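Local coordinates for peptidoglycan recognition protein-LC isoform LCx (Drosophila melanogaster, PDB 2F2L), which binds the monomeric peptidoglycan fragment GlcNAc-anhydroMurNAc-tetrapeptide through its extracellular amidase-like domain and probably acts as a receptor that senses bacteria, at residues Arg136-His140 against Arg141-Ala145; Glu151-Tyr154 against Lys155-Lys159. One frame throughout, in Å; residues are numbered along the deposited sequence.

Contact 1. Residues Arg136-His140 against Arg141-Ala145; sequences RLYGH and RQLSA. With MLD (glcnac(beta1-4)-murnac(1,6-anhydro)-L-ala-gamma-D-glu-meso-a2pm-D-ala), chain G.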
# COMPACT_ATOMS: atom_id res chain seq x y z
N ARG B 136 15.16 20.99 13.75
CA ARG B 136 14.13 20.29 14.51
C ARG B 136 13.67 19.05 13.73
O ARG B 136 13.44 19.12 12.52
CB ARG B 136 12.96 21.23 14.80
CG ARG B 136 13.35 22.39 15.72
CD ARG B 136 12.14 23.11 16.29
NE ARG B 136 12.45 24.47 16.75
CZ ARG B 136 11.65 25.21 17.52
NH1 ARG B 136 10.48 24.74 17.94
NH2 ARG B 136 12.02 26.43 17.89
N LEU B 137 13.59 17.91 14.42
CA LEU B 137 13.18 16.65 13.80
C LEU B 137 11.81 16.24 14.32
O LEU B 137 11.56 16.33 15.53
CB LEU B 137 14.21 15.55 14.07
CG LEU B 137 13.90 14.22 13.38
CD1 LEU B 137 15.14 13.57 12.85
CD2 LEU B 137 13.16 13.28 14.33
N TYR B 138 10.94 15.81 13.40
CA TYR B 138 9.58 15.39 13.72
C TYR B 138 9.24 14.04 13.10
O TYR B 138 9.76 13.67 12.05
CB TYR B 138 8.55 16.40 13.21
CG TYR B 138 8.79 17.82 13.66
CD1 TYR B 138 8.28 18.29 14.88
CD2 TYR B 138 9.51 18.70 12.87
CE1 TYR B 138 8.49 19.58 15.28
CE2 TYR B 138 9.73 20.00 13.26
CZ TYR B 138 9.23 20.44 14.47
OH TYR B 138 9.47 21.74 14.85
N GLY B 139 8.35 13.30 13.75
CA GLY B 139 7.67 12.18 13.12
C GLY B 139 6.56 12.75 12.24
O GLY B 139 5.99 13.78 12.56
N HIS B 140 6.30 12.10 11.11
CA HIS B 140 5.21 12.46 10.18
C HIS B 140 3.89 12.69 10.94
O HIS B 140 3.17 13.65 10.66
CB HIS B 140 5.10 11.32 9.16
CG HIS B 140 4.19 11.58 7.99
ND1 HIS B 140 3.96 10.62 7.03
CD2 HIS B 140 3.46 12.66 7.63
CE1 HIS B 140 3.13 11.10 6.13
NE2 HIS B 140 2.82 12.34 6.46
N ARG B 141 3.57 11.81 11.88
CA ARG B 141 2.33 11.92 12.65
C ARG B 141 2.12 13.20 13.45
O ARG B 141 0.99 13.51 13.82
CB ARG B 141 2.15 10.73 13.60
CG ARG B 141 3.31 10.43 14.51
CD ARG B 141 3.41 8.91 14.63
NE ARG B 141 3.03 8.49 15.93
CZ ARG B 141 2.68 7.25 16.27
NH1 ARG B 141 2.59 6.23 15.39
NH2 ARG B 141 2.39 7.04 17.54
N GLN B 142 3.20 13.94 13.74
CA GLN B 142 3.08 15.21 14.47
C GLN B 142 2.55 16.33 13.56
O GLN B 142 2.05 17.33 14.05
CB GLN B 142 4.44 15.61 15.07
CG GLN B 142 5.06 14.59 16.01
CD GLN B 142 6.46 14.96 16.45
OE1 GLN B 142 7.45 14.37 16.00
NE2 GLN B 142 6.57 15.95 17.35
N LEU B 143 2.65 16.15 12.24
CA LEU B 143 2.31 17.18 11.27
C LEU B 143 1.13 16.81 10.34
O LEU B 143 0.64 17.65 9.57
CB LEU B 143 3.55 17.48 10.43
CG LEU B 143 4.82 17.86 11.23
CD1 LEU B 143 6.01 18.04 10.33
CD2 LEU B 143 4.60 19.13 12.06
N SER B 144 0.68 15.57 10.43
CA SER B 144 -0.31 15.03 9.53
C SER B 144 -1.05 13.90 10.27
O SER B 144 -0.50 13.30 11.21
CB SER B 144 0.41 14.52 8.27
OG SER B 144 -0.40 13.67 7.49
N ALA B 145 -2.29 13.64 9.88
CA ALA B 145 -3.11 12.63 10.55
C ALA B 145 -2.73 11.24 10.02
O ALA B 145 -3.23 10.79 9.00
CB ALA B 145 -4.61 12.92 10.34
CAA MLD G . 0.82 2.50 8.47
CAB MLD G . 0.64 3.95 8.03
OAC MLD G . 1.56 4.75 8.16
N2 MLD G . -0.55 4.23 7.51
C2 MLD G . -0.95 5.56 7.06
C3 MLD G . -2.28 5.87 7.74
O3 MLD G . -2.18 5.86 9.18
C4 MLD G . -2.87 7.18 7.21
O4 MLD G . -4.18 7.29 7.75
C5 MLD G . -2.96 7.11 5.69
C6 MLD G . -3.42 8.40 4.99
O6 MLD G . -3.67 8.09 3.58
O5 MLD G . -1.64 6.89 5.19
C1 MLD G . -1.13 5.59 5.55
O1 MLD G . 0.13 5.43 4.95
CA4 MLD G . 0.02 5.22 3.52
CA5 MLD G . -0.47 3.85 3.07
OA5 MLD G . 0.48 3.10 2.24
CA6 MLD G . -1.50 4.23 2.06
OA6 MLD G . -0.74 4.49 0.89
CA1 MLD G . 0.61 4.00 1.13
CA2 MLD G . 1.49 5.20 1.51
NAD MLD G . 2.89 4.93 1.13
CAE MLD G . 3.59 5.74 0.35
CAF MLD G . 5.00 5.27 0.07
OAG MLD G . 3.16 6.80 -0.12
CA3 MLD G . 1.44 5.46 3.02
OAH MLD G . 1.81 6.84 3.35
CAI MLD G . 3.18 7.00 3.81
CAJ MLD G . 3.30 6.87 5.31
CAL MLD G . 3.69 8.39 3.40
OAM MLD G . 4.82 8.71 3.77
N MLD G . 2.92 9.18 2.65
CA MLD G . 3.32 10.50 2.16
CB MLD G . 4.01 10.27 0.82
C MLD G . 2.02 11.31 1.93
O MLD G . 1.12 10.83 1.24
NAN MLD G . 1.99 12.49 2.54
CAO MLD G . 0.87 13.44 2.48
CAP MLD G . 0.48 13.96 3.91
OBA MLD G . -0.14 15.02 3.94
OAQ MLD G . 0.84 13.32 4.93
CBB MLD G . 1.33 14.69 1.73
CBC MLD G . 1.59 14.49 0.25
CBD MLD G . 1.95 15.85 -0.38
OBE MLD G . 2.44 16.76 0.30
NBF MLD G . 1.70 15.96 -1.66
CBG MLD G . 1.99 17.19 -2.41
CBH MLD G . 1.04 18.32 -1.95
OBI MLD G . -0.16 18.11 -1.77
NBJ MLD G . 1.64 19.49 -1.71
CBK MLD G . 0.92 20.70 -1.28
CBL MLD G . 1.22 21.82 -2.29
CBM MLD G . 1.32 21.21 0.12
OBO MLD G . 2.46 20.91 0.56
OBN MLD G . 0.47 21.91 0.72
CBP MLD G . 1.84 16.89 -3.91
CBQ MLD G . 2.49 17.98 -4.78
CBR MLD G . 2.47 17.59 -6.26
CBS MLD G . 3.53 18.31 -7.09
CBT MLD G . 4.91 17.73 -6.76
OBV MLD G . 5.16 16.60 -7.20
OBU MLD G . 5.69 18.43 -6.08
NBW MLD G . 3.51 19.75 -6.79
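Gln142 folds its side chain back over the peptide of Gly139 and brings its amide beside the Tyr138 ring. With CG anti to its own carbonyl carbon (chi1 -57°) and the chain extended beyond, OE1 accepts a bond from Gly139 N at 2.6 Å, the donor somewhat tilted from the carbonyl plane. Trp163 NE1 also bonds OE1, and Ser164 O bonds NE2, so the rotation of the amide is fixed from both ends. NE2 lies 3.8 Å from Tyr138 CD1, at the ring edge, with ring and amide planes 61° apart. On the backbone, Gln142 N bonds Gly139 O and Leu143 N bonds His140 O, two successive three-residue steps that coil the chain as it leaves the strand. This coil sets Ser144 CB 3.6 Å from His140 CD2 and lets both residues face the same ligand atom. His140 NE2 donates to OAQ of MLD, a carboxylate oxygen on the D-glutamate, at 2.7 Å, and Ser144 OG donates to it at 2.9 Å. Ser148 OG, bonded to His140 ND1, holds the other ring nitrogen. Such a turn at the end of an outer strand, presenting side chains to the peptide stem, forms part of the peptidoglycan-binding groove of the PGRP domain.

Contact 2. Residues Glu151-Tyr154 against Lys155-Lys159; sequences EELY and KIIKK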
# COMPACT_ATOMS: atom_id res chain seq x y z
N GLU B 151 4.70 3.32 15.15
CA GLU B 151 4.88 3.47 16.59
C GLU B 151 6.32 3.17 17.07
O GLU B 151 6.88 3.94 17.86
CB GLU B 151 3.87 2.58 17.32
CG GLU B 151 3.90 2.68 18.84
CD GLU B 151 3.48 4.04 19.36
OE1 GLU B 151 2.75 4.75 18.65
OE2 GLU B 151 3.86 4.38 20.50
N GLU B 152 6.90 2.05 16.60
CA GLU B 152 8.22 1.61 17.07
C GLU B 152 9.31 2.53 16.56
O GLU B 152 10.28 2.78 17.27
CB GLU B 152 8.53 0.15 16.70
CG GLU B 152 7.71 -0.87 17.44
CD GLU B 152 7.82 -0.73 18.97
OE1 GLU B 152 8.95 -0.65 19.50
OE2 GLU B 152 6.76 -0.70 19.65
N LEU B 153 9.17 3.02 15.33
CA LEU B 153 10.13 3.98 14.81
C LEU B 153 9.95 5.34 15.50
O LEU B 153 10.93 6.00 15.88
CB LEU B 153 10.01 4.11 13.30
CG LEU B 153 10.88 5.15 12.61
CD1 LEU B 153 12.29 5.15 13.11
CD2 LEU B 153 10.84 4.91 11.10
N TYR B 154 8.71 5.75 15.71
CA TYR B 154 8.44 7.01 16.40
C TYR B 154 8.99 7.02 17.82
O TYR B 154 9.56 8.01 18.26
CB TYR B 154 6.95 7.31 16.44
CG TYR B 154 6.62 8.68 16.98
CD1 TYR B 154 7.01 9.82 16.31
CD2 TYR B 154 5.89 8.83 18.16
CE1 TYR B 154 6.69 11.09 16.80
CE2 TYR B 154 5.57 10.09 18.64
CZ TYR B 154 5.97 11.21 17.96
OH TYR B 154 5.65 12.45 18.44
N LYS B 155 8.80 5.93 18.55
CA LYS B 155 9.33 5.85 19.91
C LYS B 155 10.86 6.02 19.92
O LYS B 155 11.42 6.61 20.84
CB LYS B 155 8.93 4.55 20.61
CG LYS B 155 7.50 4.53 21.07
CD LYS B 155 7.23 3.40 22.07
CE LYS B 155 7.06 2.05 21.41
NZ LYS B 155 6.64 1.01 22.40
N ILE B 156 11.53 5.53 18.87
CA ILE B 156 12.99 5.67 18.77
C ILE B 156 13.40 7.13 18.51
O ILE B 156 14.23 7.68 19.22
CB ILE B 156 13.57 4.70 17.71
CG1 ILE B 156 13.45 3.25 18.22
CG2 ILE B 156 15.02 5.02 17.40
CD1 ILE B 156 13.77 2.20 17.18
N ILE B 157 12.81 7.76 17.49
CA ILE B 157 13.22 9.12 17.12
C ILE B 157 12.81 10.18 18.17
O ILE B 157 13.45 11.22 18.24
CB ILE B 157 12.70 9.55 15.71
CG1 ILE B 157 11.20 9.85 15.74
CG2 ILE B 157 13.07 8.51 14.64
CD1 ILE B 157 10.63 10.23 14.40
N LYS B 158 11.77 9.91 18.95
CA LYS B 158 11.41 10.78 20.09
C LYS B 158 12.55 10.95 21.09
O LYS B 158 12.54 11.91 21.84
CB LYS B 158 10.19 10.24 20.86
CG LYS B 158 8.88 10.81 20.41
CD LYS B 158 7.73 10.41 21.35
CE LYS B 158 7.81 11.16 22.68
NZ LYS B 158 6.48 11.29 23.33
N LYS B 159 13.50 10.02 21.13
CA LYS B 159 14.65 10.10 22.03
C LYS B 159 15.91 10.67 21.38
O LYS B 159 16.96 10.74 22.03
CB LYS B 159 14.98 8.72 22.59
CG LYS B 159 13.89 8.14 23.46
CD LYS B 159 14.06 6.65 23.56
CE LYS B 159 13.15 6.02 24.59
NZ LYS B 159 12.73 4.68 24.13
O HOH W 1 8.71 -0.70 22.42
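Lys158 lays its aliphatic chain across one face of the Tyr154 ring, a CH-pi contact in which Lys158 CG stands 4.0 Å from the ring centroid and 20° off the normal, displaced toward the rim. Lys158 CD follows, 3.5 Å from Tyr154 CE2. This stack lies at the margin of the helix, with Lys158 itself exposed. The ring is swung into position by chi1 -172°, which puts CG opposite the backbone N, and its CD1 meets Ile157 CD1 at 4.1 Å, the two side chains crossing at about a right angle. The tightly packed part is the pair Leu153 and Ile157, where Leu153 CD1 packs on Ile157 CG2 at 3.8 Å. Both residues are buried, and both touch Ile30 of strand 25-32, while Leu153 also rests on Phe105. This is the buried side of helix 151-157, an amphipathic helix laid on the central mixed sheet of the amidase-like PGRP fold. Along the helix backbone, Lys155 N bonds Glu151 O, Ile157 N bonds Leu153 O nearly straight on, and Lys158 N bonds Tyr154 O, whereas the bond from Ile156 N to Glu152 O is weak. The outer surface is much looser. There Glu152 bends at chi2 (-55°) to run side by side with Lys155, yet Glu152 OE2 and Lys155 NZ remain 3.2 Å apart, a weak salt bridge. A water molecule spans the same pair, donating to Glu152 OE1 and accepting from Lys155 NZ at 2.7 Å, so the ammonium group meets both a carboxylate and a water. Glu151 crosses Lys155 at a slant, its OE2 3.7 Å from Lys155 CG, while OE2 and Lys155 NZ stay 4.8 Å apart. The other oxygen of that carboxylate, OE1, is held by a salt bridge to Arg141, which ties Glu151 to the loop between strand 135-139 and the helix.

In the fold
Contact 1 leads from strand 135-139 into the ligand groove, and contact 2 follows along the chain on helix 151-157 and the residues just after it; their centres lie 11 Å apart. The two touch directly. Arg141 NH2 and Glu151 OE1 form a salt bridge of 2.6 Å, Arg141 NE comes within 3.6 Å of Tyr154 CD2, and Gln142 CG packs 3.3 Å from Tyr154 OH. In addition, Ile157 CD1 lies 3.8 Å from Gly139 CA. Contact 1 bonds MLD itself, whose other hydrogen-bonding partners include Tyr66, His32 and residues of another protein chain. Contact 2 is one layer behind, with the Glu151 side chain about 9 Å from the ligand.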